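Local coordinates for 70 kDa protein (Xanthomonas sp., PDB 4B2N) that cleaves rubber (polyisoprene) oxidatively as a processive dioxygenase that carries two covalently bound c-type hemes, at residues Y367-L372 against P399-D404; A451-N454 against S458-G461. All blocks are in the same frame, centred on the assembly; numbering follows the deposited sequence.

The two contacts follow one another along a single chain: contact 1, 367-372 against 399-404, is complete before contact 2, 451-454 against 458-461, begins. Their centres lie 43 Å apart and their nearest atoms about 28 Å apart, so they do not touch. Contact 1 joins the end of helix 357-369 to the short helix 399-402, and the chain between them holds the attachment site of the second heme c. Contact 2 shares neither helix. It lies in the loop between helices 439-446 and 467-481, away from the heme sites. One contact thus closes a heme-binding segment, while the other folds an interhelical loop back on itself.

Contact 1: residues Y367-L372 against P399-D404; sequences YHERDL and PRHAAD
The shortest polar bond here runs from His401 to Glu369: NE2 donates to OE2 over 2.7 Å, nearly straight at 169°. The carboxylate oxygen sits in the plane of the imidazole and offers its anti lone pair, the one turned away from OE1. Glu369 reaches it with an extended chain beyond CG, and its carboxylate is turned well out of the plane of the ring it meets.

While the edge of His401 is taken up by this bond, one face rests on His368. CB of His368 lies over the middle of that ring, 3.7 Å from CD2, in a CH-pi contact. The two imidazoles form an offset stack, centroids 4.6 Å apart and planes 15° from parallel. In both histidines CG stands beside the backbone N (chi1 -69° in each), which brings the two rings into the space between the helices. The other face of the His368 ring is covered by Tyr367, whose CD1 lies over its centre.

Further bonds fix how these rings are turned. His368 ND1 donates to Ala364 O, one turn back on its own helix, and NE2 accepts from the backbone N-H of Tyr397; His401 ND1 pairs with Ser398 OG.

Between the two segments the chain carries Cys390, Cys393 and His394, the CXXCH motif of a c-type heme. The stacked histidines tie the C-terminal end of helix 357-369 to the short helix 399-402, which follows soon after the motif, beside the second heme c site, and Leu372 touches the heme itself.

Contact 2: residues A451-N454 against S458-G461; sequences AYNN and SWTG
Trp459 lays one face of its indole over Asn454. CA of Asn454 stands 3.4 Å above the centroid of the five-membered ring, only 9° off its normal, in a close CH-pi contact, and CB continues over the middle of the ring system, 3.5 Å from CE2. The amide of Asn454 then leads away, so it is the aliphatic root of this residue that meets the aromatic face. In Trp459 the indole swings opposite its own backbone N (chi1 -178°), which sends it across to the start of the 3-10 segment at 453-454. Gly461 O, from the same segment as the indole, lies over the opposite face, displaced toward the rim, and Tyr462 meets the indole edge-to-face.

Asn453 adds a polar link. A water in the plane of the indole accepts from Trp459 NE1 at 3.1 Å and donates to Asn453 OD1 at 2.6 Å, joining two side chains whose flat groups are turned 64° apart. ND2 of the same amide bonds to Pro489 O, so both ends of the amide are engaged.

The arrangement is a tryptophan folded back over the start of a 3-10 segment, within the long loop between helices 439-446 and 467-481.

Contact 1: residues Y367-L372 against P399-D404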
loop_
_atom_site.group_PDB
_atom_site.type_symbol
_atom_site.label_atom_id
_atom_site.label_comp_id
_atom_site.label_asym_id
_atom_site.label_seq_id
_atom_site.Cartn_x
_atom_site.Cartn_y
_atom_site.Cartn_z
ATOM N N TYR A 367 5.157 4.392 26.194
ATOM C CA TYR A 367 4.267 4.375 24.998
ATOM C C TYR A 367 2.893 5.014 25.340
ATOM O O TYR A 367 2.409 5.926 24.642
ATOM C CB TYR A 367 4.126 2.932 24.452
ATOM C CG TYR A 367 3.160 2.914 23.249
ATOM C CD1 TYR A 367 1.810 2.911 23.442
ATOM C CD2 TYR A 367 3.630 2.945 21.949
ATOM C CE1 TYR A 367 0.923 2.971 22.371
ATOM C CE2 TYR A 367 2.758 3.002 20.891
ATOM C CZ TYR A 367 1.432 3.018 21.099
ATOM O OH TYR A 367 0.590 3.088 20.024
ATOM N N HIS A 368 2.283 4.547 26.425
ATOM C CA HIS A 368 0.915 4.930 26.779
ATOM C C HIS A 368 0.822 6.182 27.653
ATOM O O HIS A 368 -0.239 6.833 27.734
ATOM C CB HIS A 368 0.283 3.758 27.503
ATOM C CG HIS A 368 0.036 2.573 26.626
ATOM N ND1 HIS A 368 0.977 1.587 26.421
ATOM C CD2 HIS A 368 -1.070 2.253 25.843
ATOM C CE1 HIS A 368 0.445 0.668 25.576
ATOM N NE2 HIS A 368 -0.806 1.067 25.244
ATOM N N GLU A 369 1.929 6.599 28.268
ATOM C CA GLU A 369 1.767 7.647 29.267
ATOM C C GLU A 369 2.641 8.855 29.131
ATOM O O GLU A 369 2.303 9.890 29.709
ATOM C CB GLU A 369 1.917 7.073 30.706
ATOM C CG GLU A 369 0.899 5.968 31.023
ATOM C CD GLU A 369 1.042 5.367 32.413
ATOM O OE1 GLU A 369 1.640 6.010 33.300
ATOM O OE2 GLU A 369 0.547 4.256 32.641
ATOM N N ARG A 370 3.754 8.747 28.404
ATOM C CA ARG A 370 4.714 9.865 28.373
ATOM C C ARG A 370 4.200 10.945 27.426
ATOM O O ARG A 370 3.969 10.688 26.247
ATOM C CB ARG A 370 6.117 9.391 27.968
ATOM C CG ARG A 370 7.284 10.188 28.601
ATOM C CD ARG A 370 7.510 11.559 28.002
ATOM N NE ARG A 370 8.948 11.871 27.853
ATOM C CZ ARG A 370 9.406 12.987 27.282
ATOM N NH1 ARG A 370 8.547 13.911 26.853
ATOM N NH2 ARG A 370 10.720 13.203 27.157
ATOM N N ASP A 371 3.993 12.152 27.945
ATOM C CA ASP A 371 3.532 13.247 27.111
ATOM C C ASP A 371 4.724 13.792 26.348
ATOM O O ASP A 371 5.677 14.252 26.950
ATOM C CB ASP A 371 2.897 14.337 27.962
ATOM C CG ASP A 371 2.319 15.511 27.132
ATOM O OD1 ASP A 371 2.567 15.688 25.872
ATOM O OD2 ASP A 371 1.591 16.287 27.782
ATOM N N LEU A 372 4.676 13.763 25.018
ATOM C CA LEU A 372 5.828 14.232 24.249
ATOM C C LEU A 372 6.018 15.728 24.300
ATOM O O LEU A 372 7.116 16.235 24.007
ATOM C CB LEU A 372 5.821 13.691 22.780
ATOM C CG LEU A 372 5.970 12.158 22.717
ATOM C CD1 LEU A 372 5.739 11.681 21.290
ATOM C CD2 LEU A 372 7.286 11.620 23.257
ATOM N N PRO A 399 -3.117 -4.284 27.446
ATOM C CA PRO A 399 -4.440 -4.663 27.953
ATOM C C PRO A 399 -4.816 -3.860 29.202
ATOM O O PRO A 399 -5.967 -3.534 29.413
ATOM C CB PRO A 399 -4.247 -6.141 28.320
ATOM C CG PRO A 399 -3.196 -6.613 27.363
ATOM C CD PRO A 399 -2.224 -5.453 27.336
ATOM N N ARG A 400 -3.814 -3.539 30.005
ATOM C CA ARG A 400 -4.061 -2.755 31.226
ATOM C C ARG A 400 -4.628 -1.370 30.899
ATOM O O ARG A 400 -5.611 -0.962 31.485
ATOM C CB ARG A 400 -2.800 -2.645 32.060
ATOM C CG ARG A 400 -3.017 -1.931 33.391
ATOM C CD ARG A 400 -1.718 -1.634 34.143
ATOM N NE ARG A 400 -0.921 -2.830 34.378
ATOM C CZ ARG A 400 0.300 -2.838 34.909
ATOM N NH1 ARG A 400 0.897 -1.704 35.296
ATOM N NH2 ARG A 400 0.943 -3.985 35.037
ATOM N N HIS A 401 -4.040 -0.677 29.924
ATOM C CA HIS A 401 -4.536 0.618 29.549
ATOM C C HIS A 401 -5.793 0.474 28.752
ATOM O O HIS A 401 -6.666 1.343 28.828
ATOM C CB HIS A 401 -3.461 1.353 28.795
ATOM C CG HIS A 401 -2.300 1.729 29.665
ATOM N ND1 HIS A 401 -1.320 0.857 29.998
ATOM C CD2 HIS A 401 -1.988 2.915 30.287
ATOM C CE1 HIS A 401 -0.427 1.459 30.775
ATOM N NE2 HIS A 401 -0.837 2.704 30.987
ATOM N N ALA A 402 -5.927 -0.633 27.992
ATOM C CA ALA A 402 -7.166 -0.833 27.224
ATOM C C ALA A 402 -8.417 -0.948 28.066
ATOM O O ALA A 402 -9.493 -0.568 27.622
ATOM C CB ALA A 402 -7.073 -1.993 26.248
ATOM N N ALA A 403 -8.272 -1.480 29.290
ATOM C CA ALA A 403 -9.388 -1.562 30.255
ATOM C C ALA A 403 -9.614 -0.279 31.053
ATOM O O ALA A 403 -10.452 -0.271 31.930
ATOM C CB ALA A 403 -9.171 -2.731 31.213
ATOM N N ASP A 404 -8.862 0.786 30.779
ATOM C CA ASP A 404 -8.934 2.027 31.602
ATOM C C ASP A 404 -9.529 3.140 30.800
ATOM O O ASP A 404 -8.903 3.574 29.823
ATOM C CB ASP A 404 -7.521 2.438 32.008
ATOM C CG ASP A 404 -7.469 3.691 32.874
ATOM O OD1 ASP A 404 -8.445 4.508 32.965
ATOM O OD2 ASP A 404 -6.390 3.819 33.503
#

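Contact 2: residues A451-N454 against S458-G461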
loop_
_atom_site.group_PDB
_atom_site.type_symbol
_atom_site.label_atom_id
_atom_site.label_comp_id
_atom_site.label_asym_id
_atom_site.label_seq_id
_atom_site.Cartn_x
_atom_site.Cartn_y
_atom_site.Cartn_z
ATOM N N ALA A 451 -17.567 5.459 -5.317
ATOM C CA ALA A 451 -18.135 5.827 -4.010
ATOM C C ALA A 451 -19.347 4.935 -3.710
ATOM O O ALA A 451 -20.081 5.262 -2.816
ATOM C CB ALA A 451 -18.517 7.354 -3.932
ATOM N N TYR A 452 -19.531 3.829 -4.443
ATOM C CA TYR A 452 -20.726 2.967 -4.268
ATOM C C TYR A 452 -22.034 3.775 -4.392
ATOM O O TYR A 452 -22.911 3.755 -3.461
ATOM C CB TYR A 452 -20.738 2.303 -2.868
ATOM C CG TYR A 452 -19.714 1.257 -2.586
ATOM C CD1 TYR A 452 -18.348 1.585 -2.447
ATOM C CD2 TYR A 452 -20.103 -0.072 -2.424
ATOM C CE1 TYR A 452 -17.403 0.612 -2.104
ATOM C CE2 TYR A 452 -19.165 -1.075 -2.058
ATOM C CZ TYR A 452 -17.836 -0.713 -1.914
ATOM O OH TYR A 452 -16.948 -1.695 -1.617
ATOM N N ASN A 453 -22.108 4.591 -5.423
ATOM C CA ASN A 453 -23.318 5.369 -5.690
ATOM C C ASN A 453 -24.477 4.462 -6.049
ATOM O O ASN A 453 -25.578 4.912 -6.122
ATOM C CB ASN A 453 -23.104 6.561 -6.680
ATOM C CG ASN A 453 -23.169 6.165 -8.157
ATOM O OD1 ASN A 453 -22.859 5.013 -8.525
ATOM N ND2 ASN A 453 -23.515 7.128 -9.024
ATOM N N ASN A 454 -24.242 3.171 -6.214
ATOM C CA ASN A 454 -25.385 2.265 -6.364
ATOM C C ASN A 454 -26.209 2.161 -5.066
ATOM O O ASN A 454 -27.338 1.660 -5.103
ATOM C CB ASN A 454 -24.954 0.891 -6.851
ATOM C CG ASN A 454 -24.046 0.183 -5.862
ATOM O OD1 ASN A 454 -24.264 -0.998 -5.558
ATOM N ND2 ASN A 454 -23.031 0.889 -5.349
ATOM N N SER A 458 -31.525 7.243 -5.211
ATOM C CA SER A 458 -31.884 7.813 -6.521
ATOM C C SER A 458 -31.350 6.948 -7.609
ATOM O O SER A 458 -31.631 7.198 -8.755
ATOM C CB SER A 458 -31.236 9.197 -6.738
ATOM O OG SER A 458 -31.187 10.011 -5.586
ATOM N N TRP A 459 -30.539 5.943 -7.277
ATOM C CA TRP A 459 -29.878 5.159 -8.299
ATOM C C TRP A 459 -30.835 4.150 -8.791
ATOM O O TRP A 459 -31.302 3.300 -8.037
ATOM C CB TRP A 459 -28.604 4.482 -7.729
ATOM C CG TRP A 459 -27.703 3.618 -8.632
ATOM C CD1 TRP A 459 -26.556 4.034 -9.343
ATOM C CD2 TRP A 459 -27.767 2.169 -8.858
ATOM N NE1 TRP A 459 -25.981 2.993 -10.024
ATOM C CE2 TRP A 459 -26.631 1.831 -9.737
ATOM C CE3 TRP A 459 -28.620 1.128 -8.417
ATOM C CZ2 TRP A 459 -26.368 0.541 -10.110
ATOM C CZ3 TRP A 459 -28.355 -0.167 -8.829
ATOM C CH2 TRP A 459 -27.251 -0.467 -9.663
ATOM N N THR A 460 -31.144 4.203 -10.076
ATOM C CA THR A 460 -31.488 2.939 -10.732
ATOM C C THR A 460 -30.197 2.494 -11.389
ATOM O O THR A 460 -29.352 3.330 -11.685
ATOM C CB THR A 460 -32.522 3.088 -11.857
ATOM O OG1 THR A 460 -33.651 2.237 -11.596
ATOM C CG2 THR A 460 -31.875 2.739 -13.231
ATOM N N GLY A 461 -30.043 1.179 -11.549
ATOM C CA GLY A 461 -29.114 0.570 -12.463
ATOM C C GLY A 461 -27.894 1.309 -12.916
ATOM O O GLY A 461 -27.729 2.539 -12.805
HETATM O O HOH W 1 -23.253 4.063 -10.963
#